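Adhesion and penetration protein autotransporter (Haemophilus influenzae, PDB 3SYJ) promotes adherence to and invasion of host cells through its surface-exposed passenger domain, mediates bacterial aggregation by self-association, and probably acts as a serine protease. Local coordinates at residues 1-13 and 155-167. Numbering follows the deposited sequence.
Sequences GHTYFGIDYQYYR and GSGRQFWRNDQDK
The indole of Trp-161 has Phe-5 over one face, with CD1 of Phe-5 3.4 Å from CE2 of Trp-161 and the two planes inclined at 39°. At its edge lies Tyr-9: Trp-161 CE3 points into the phenol face, a T-shaped pair with planes 84° apart. Trp-161 and Thr-3 share a face of the sheet; CG of Trp-161 lies between the backbone N and the carbonyl carbon (chi1 58°), which turns the indole to meet both rings. Across the sheet, His-2 and Phe-160 lie side by side, their planes nearly parallel but slid, so that NE2 of His-2 sits over the Phe-160 face, 3.2 Å from CD2. Tyr-4 gives its hydroxyl to the syn side of Asp-164 OD1, 2.6 Å away.

Between these two layers, strands 2-4 and 159-162 run parallel, joined by bonds such as Thr-3 N to Phe-160 O (2.9 Å). At their start Gly-1 N donates to Arg-158 O at 2.8 Å and to Gln-159 OE1, also bonded to Thr-179, at 3.0 Å; Asp-217 takes a further bond. A buried terminal amine, probably charged, gripped by the acidic neighbour of Ser-218, the probable nucleophile, recalls the N-terminal insertion that orders the active site in chymotrypsin-like proteases.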
loop_
_atom_site.group_PDB
_atom_site.type_symbol
_atom_site.label_atom_id
_atom_site.label_comp_id
_atom_site.label_asym_id
_atom_site.label_seq_id
_atom_site.Cartn_x
_atom_site.Cartn_y
_atom_site.Cartn_z
ATOM N N GLY A 1 -45.314 45.128 -24.197
ATOM C CA GLY A 1 -44.451 46.233 -23.811
ATOM C C GLY A 1 -43.405 46.576 -24.854
ATOM O O GLY A 1 -43.321 45.926 -25.893
ATOM N N HIS A 2 -42.599 47.591 -24.559
ATOM C CA HIS A 2 -41.589 48.076 -25.482
ATOM C C HIS A 2 -40.204 47.768 -24.970
ATOM O O HIS A 2 -39.810 48.245 -23.908
ATOM C CB HIS A 2 -41.715 49.597 -25.664
ATOM C CG HIS A 2 -42.977 50.027 -26.346
ATOM N ND1 HIS A 2 -44.157 50.237 -25.669
ATOM C CD2 HIS A 2 -43.238 50.303 -27.647
ATOM C CE1 HIS A 2 -45.094 50.611 -26.522
ATOM N NE2 HIS A 2 -44.562 50.658 -27.730
ATOM N N THR A 3 -39.455 46.991 -25.744
ATOM C CA THR A 3 -38.074 46.697 -25.420
ATOM C C THR A 3 -37.128 47.463 -26.353
ATOM O O THR A 3 -37.560 48.076 -27.334
ATOM C CB THR A 3 -37.789 45.182 -25.524
ATOM O OG1 THR A 3 -37.919 44.752 -26.885
ATOM C CG2 THR A 3 -38.760 44.392 -24.645
ATOM N N TYR A 4 -35.839 47.413 -26.034
ATOM C CA TYR A 4 -34.798 48.066 -26.811
ATOM C C TYR A 4 -34.126 47.065 -27.751
ATOM O O TYR A 4 -33.462 46.125 -27.308
ATOM C CB TYR A 4 -33.771 48.679 -25.856
ATOM C CG TYR A 4 -32.583 49.336 -26.514
ATOM C CD1 TYR A 4 -32.711 50.013 -27.723
ATOM C CD2 TYR A 4 -31.334 49.309 -25.907
ATOM C CE1 TYR A 4 -31.616 50.620 -28.321
ATOM C CE2 TYR A 4 -30.236 49.913 -26.494
ATOM C CZ TYR A 4 -30.383 50.570 -27.701
ATOM O OH TYR A 4 -29.292 51.176 -28.282
ATOM N N PHE A 5 -34.305 47.275 -29.053
ATOM C CA PHE A 5 -33.741 46.398 -30.074
ATOM C C PHE A 5 -32.211 46.363 -30.048
ATOM O O PHE A 5 -31.593 45.477 -30.644
ATOM C CB PHE A 5 -34.243 46.801 -31.468
ATOM C CG PHE A 5 -33.812 45.862 -32.565
ATOM C CD1 PHE A 5 -34.314 44.573 -32.623
ATOM C CD2 PHE A 5 -32.905 46.270 -33.533
ATOM C CE1 PHE A 5 -33.923 43.700 -33.625
ATOM C CE2 PHE A 5 -32.510 45.406 -34.542
ATOM C CZ PHE A 5 -33.020 44.119 -34.589
ATOM N N GLY A 6 -31.605 47.315 -29.346
ATOM C CA GLY A 6 -30.162 47.328 -29.166
ATOM C C GLY A 6 -29.655 46.283 -28.180
ATOM O O GLY A 6 -28.444 46.085 -28.034
ATOM N N ILE A 7 -30.589 45.622 -27.499
ATOM C CA ILE A 7 -30.271 44.556 -26.551
ATOM C C ILE A 7 -31.043 43.293 -26.946
ATOM O O ILE A 7 -32.209 43.381 -27.347
ATOM C CB ILE A 7 -30.638 44.979 -25.117
ATOM C CG1 ILE A 7 -29.667 46.048 -24.617
ATOM C CG2 ILE A 7 -30.647 43.784 -24.166
ATOM C CD1 ILE A 7 -30.150 46.768 -23.384
ATOM N N ASP A 8 -30.387 42.132 -26.861
ATOM C CA ASP A 8 -31.023 40.854 -27.196
ATOM C C ASP A 8 -32.395 40.758 -26.563
ATOM O O ASP A 8 -32.552 41.007 -25.368
ATOM C CB ASP A 8 -30.194 39.675 -26.698
ATOM C CG ASP A 8 -28.953 39.446 -27.521
ATOM O OD1 ASP A 8 -28.898 39.919 -28.674
ATOM O OD2 ASP A 8 -28.027 38.787 -27.014
ATOM N N TYR A 9 -33.386 40.394 -27.367
ATOM C CA TYR A 9 -34.746 40.226 -26.877
ATOM C C TYR A 9 -34.765 39.161 -25.791
ATOM O O TYR A 9 -35.587 39.217 -24.881
ATOM C CB TYR A 9 -35.674 39.814 -28.018
ATOM C CG TYR A 9 -37.135 40.147 -27.802
ATOM C CD1 TYR A 9 -37.532 41.405 -27.365
ATOM C CD2 TYR A 9 -38.119 39.213 -28.074
ATOM C CE1 TYR A 9 -38.882 41.713 -27.189
ATOM C CE2 TYR A 9 -39.463 39.509 -27.901
ATOM C CZ TYR A 9 -39.838 40.751 -27.461
ATOM O OH TYR A 9 -41.174 41.017 -27.295
ATOM N N GLN A 10 -33.846 38.200 -25.880
ATOM C CA GLN A 10 -33.805 37.102 -24.919
ATOM C C GLN A 10 -33.753 37.578 -23.467
ATOM O O GLN A 10 -34.358 36.956 -22.591
ATOM C CB GLN A 10 -32.649 36.148 -25.206
ATOM C CG GLN A 10 -32.816 34.791 -24.530
ATOM C CD GLN A 10 -34.007 34.000 -25.074
ATOM O OE1 GLN A 10 -34.238 33.957 -26.283
ATOM N NE2 GLN A 10 -34.760 33.362 -24.178
ATOM N N TYR A 11 -33.043 38.676 -23.209
ATOM C CA TYR A 11 -32.960 39.209 -21.846
ATOM C C TYR A 11 -34.347 39.456 -21.273
ATOM O O TYR A 11 -34.661 39.051 -20.165
ATOM C CB TYR A 11 -32.179 40.522 -21.813
ATOM C CG TYR A 11 -30.680 40.368 -21.821
ATOM C CD1 TYR A 11 -29.993 39.993 -20.669
ATOM C CD2 TYR A 11 -29.945 40.627 -22.972
ATOM C CE1 TYR A 11 -28.609 39.864 -20.677
ATOM C CE2 TYR A 11 -28.573 40.505 -22.990
ATOM C CZ TYR A 11 -27.909 40.125 -21.847
ATOM O OH TYR A 11 -26.543 40.010 -21.884
ATOM N N TYR A 12 -35.177 40.126 -22.046
ATOM C CA TYR A 12 -36.498 40.488 -21.584
ATOM C C TYR A 12 -37.405 39.274 -21.435
ATOM O O TYR A 12 -38.321 39.264 -20.618
ATOM C CB TYR A 12 -37.110 41.468 -22.571
ATOM C CG TYR A 12 -36.317 42.739 -22.767
ATOM C CD1 TYR A 12 -36.467 43.820 -21.900
ATOM C CD2 TYR A 12 -35.433 42.869 -23.828
ATOM C CE1 TYR A 12 -35.752 44.995 -22.086
ATOM C CE2 TYR A 12 -34.716 44.037 -24.026
ATOM C CZ TYR A 12 -34.877 45.097 -23.153
ATOM O OH TYR A 12 -34.159 46.256 -23.357
ATOM N N ARG A 13 -37.175 38.258 -22.253
ATOM C CA ARG A 13 -37.973 37.046 -22.164
ATOM C C ARG A 13 -37.545 36.237 -20.942
ATOM O O ARG A 13 -38.384 35.807 -20.159
ATOM C CB ARG A 13 -37.841 36.212 -23.438
ATOM C CG ARG A 13 -38.468 36.839 -24.681
ATOM C CD ARG A 13 -39.972 36.997 -24.555
ATOM N NE ARG A 13 -40.568 35.892 -23.815
ATOM C CZ ARG A 13 -40.770 34.682 -24.317
ATOM N NH1 ARG A 13 -40.422 34.454 -25.570
ATOM N NH2 ARG A 13 -41.301 33.711 -23.577
ATOM N N GLY A 155 -45.588 42.021 -18.219
ATOM C CA GLY A 155 -46.886 41.977 -18.875
ATOM C C GLY A 155 -46.887 41.281 -20.222
ATOM O O GLY A 155 -45.839 40.882 -20.730
ATOM N N SER A 156 -48.069 41.134 -20.811
ATOM C CA SER A 156 -48.172 40.480 -22.105
ATOM C C SER A 156 -48.837 41.363 -23.157
ATOM O O SER A 156 -49.298 40.875 -24.184
ATOM C CB SER A 156 -48.926 39.160 -21.969
ATOM O OG SER A 156 -50.290 39.389 -21.665
ATOM N N GLY A 157 -48.889 42.664 -22.903
ATOM C CA GLY A 157 -49.463 43.585 -23.868
ATOM C C GLY A 157 -48.724 43.595 -25.198
ATOM O O GLY A 157 -47.637 43.032 -25.318
ATOM N N ARG A 158 -49.316 44.223 -26.208
ATOM C CA ARG A 158 -48.671 44.342 -27.512
ATOM C C ARG A 158 -47.167 44.537 -27.385
ATOM O O ARG A 158 -46.699 45.402 -26.639
ATOM C CB ARG A 158 -49.268 45.503 -28.293
ATOM C CG ARG A 158 -50.720 45.312 -28.616
ATOM C CD ARG A 158 -51.233 46.454 -29.457
ATOM N NE ARG A 158 -52.496 46.104 -30.091
ATOM C CZ ARG A 158 -53.328 46.985 -30.635
ATOM N NH1 ARG A 158 -53.030 48.280 -30.612
ATOM N NH2 ARG A 158 -54.460 46.571 -31.195
ATOM N N GLN A 159 -46.411 43.733 -28.119
ATOM C CA GLN A 159 -44.962 43.719 -27.967
ATOM C C GLN A 159 -44.250 44.497 -29.081
ATOM O O GLN A 159 -44.482 44.258 -30.264
ATOM C CB GLN A 159 -44.441 42.274 -27.884
ATOM C CG GLN A 159 -45.143 41.386 -26.861
ATOM C CD GLN A 159 -44.799 41.714 -25.405
ATOM O OE1 GLN A 159 -44.023 42.633 -25.115
ATOM N NE2 GLN A 159 -45.384 40.951 -24.479
ATOM N N PHE A 160 -43.388 45.424 -28.684
ATOM C CA PHE A 160 -42.591 46.192 -29.616
ATOM C C PHE A 160 -41.126 46.086 -29.241
ATOM O O PHE A 160 -40.797 45.847 -28.079
ATOM C CB PHE A 160 -42.966 47.672 -29.538
ATOM C CG PHE A 160 -44.385 47.976 -29.928
ATOM C CD1 PHE A 160 -44.689 48.413 -31.205
ATOM C CD2 PHE A 160 -45.413 47.863 -29.003
ATOM C CE1 PHE A 160 -45.992 48.711 -31.561
ATOM C CE2 PHE A 160 -46.717 48.164 -29.354
ATOM C CZ PHE A 160 -47.005 48.587 -30.636
ATOM N N TRP A 161 -40.242 46.269 -30.216
ATOM C CA TRP A 161 -38.887 46.711 -29.895
ATOM C C TRP A 161 -38.558 48.016 -30.620
ATOM O O TRP A 161 -39.075 48.279 -31.704
ATOM C CB TRP A 161 -37.823 45.626 -30.111
ATOM C CG TRP A 161 -37.729 45.071 -31.488
ATOM C CD1 TRP A 161 -37.668 45.770 -32.657
ATOM C CD2 TRP A 161 -37.641 43.689 -31.841
ATOM N NE1 TRP A 161 -37.567 44.905 -33.716
ATOM C CE2 TRP A 161 -37.548 43.621 -33.242
ATOM C CE3 TRP A 161 -37.642 42.501 -31.106
ATOM C CZ2 TRP A 161 -37.459 42.419 -33.922
ATOM C CZ3 TRP A 161 -37.550 41.311 -31.781
ATOM C CH2 TRP A 161 -37.462 41.276 -33.175
ATOM N N ARG A 162 -37.727 48.842 -29.995
ATOM C CA ARG A 162 -37.414 50.163 -30.523
ATOM C C ARG A 162 -35.934 50.265 -30.836
ATOM O O ARG A 162 -35.104 49.810 -30.052
ATOM C CB ARG A 162 -37.783 51.241 -29.512
ATOM C CG ARG A 162 -39.220 51.189 -29.076
ATOM C CD ARG A 162 -39.755 52.567 -28.739
ATOM N NE ARG A 162 -41.190 52.589 -28.980
ATOM C CZ ARG A 162 -41.752 53.108 -30.061
ATOM N NH1 ARG A 162 -41.002 53.685 -30.988
ATOM N NH2 ARG A 162 -43.065 53.067 -30.204
ATOM N N ASN A 163 -35.605 50.860 -31.982
ATOM C CA ASN A 163 -34.210 50.991 -32.385
ATOM C C ASN A 163 -33.600 52.313 -31.936
ATOM O O ASN A 163 -34.201 53.059 -31.164
ATOM C CB ASN A 163 -34.042 50.793 -33.895
ATOM C CG ASN A 163 -34.732 51.874 -34.713
ATOM O OD1 ASN A 163 -34.981 52.979 -34.227
ATOM N ND2 ASN A 163 -35.042 51.557 -35.965
ATOM N N ASP A 164 -32.400 52.594 -32.423
ATOM C CA ASP A 164 -31.672 53.777 -31.983
ATOM C C ASP A 164 -32.299 55.086 -32.481
ATOM O O ASP A 164 -31.972 56.168 -31.994
ATOM C CB ASP A 164 -30.194 53.659 -32.361
ATOM C CG ASP A 164 -29.385 52.937 -31.297
ATOM O OD1 ASP A 164 -29.808 52.975 -30.127
ATOM O OD2 ASP A 164 -28.331 52.344 -31.616
ATOM N N GLN A 165 -33.222 54.978 -33.430
ATOM C CA GLN A 165 -33.949 56.145 -33.919
ATOM C C GLN A 165 -35.317 56.198 -33.235
ATOM O O GLN A 165 -36.178 57.008 -33.586
ATOM C CB GLN A 165 -34.087 56.107 -35.451
ATOM C CG GLN A 165 -32.772 56.328 -36.243
ATOM C CD GLN A 165 -31.885 55.070 -36.326
ATOM O OE1 GLN A 165 -30.665 55.129 -36.096
ATOM N NE2 GLN A 165 -32.500 53.929 -36.657
ATOM N N ASP A 166 -35.496 55.322 -32.247
ATOM C CA ASP A 166 -36.743 55.210 -31.487
ATOM C C ASP A 166 -37.928 54.824 -32.362
ATOM O O ASP A 166 -39.055 55.244 -32.114
ATOM C CB ASP A 166 -37.060 56.508 -30.738
ATOM C CG ASP A 166 -37.991 56.285 -29.556
ATOM O OD1 ASP A 166 -37.968 55.175 -28.981
ATOM O OD2 ASP A 166 -38.743 57.218 -29.197
ATOM N N LYS A 167 -37.672 54.027 -33.390
ATOM C CA LYS A 167 -38.747 53.544 -34.231
ATOM C C LYS A 167 -39.167 52.142 -33.793
ATOM O O LYS A 167 -38.330 51.268 -33.552
ATOM C CB LYS A 167 -38.339 53.584 -35.700
ATOM C CG LYS A 167 -38.120 55.010 -36.220
ATOM C CD LYS A 167 -37.843 55.030 -37.716
ATOM C CE LYS A 167 -37.601 56.448 -38.219
ATOM N NZ LYS A 167 -38.703 57.370 -37.820
HETATM O O HOH W 1 -41.687 43.454 -26.383
#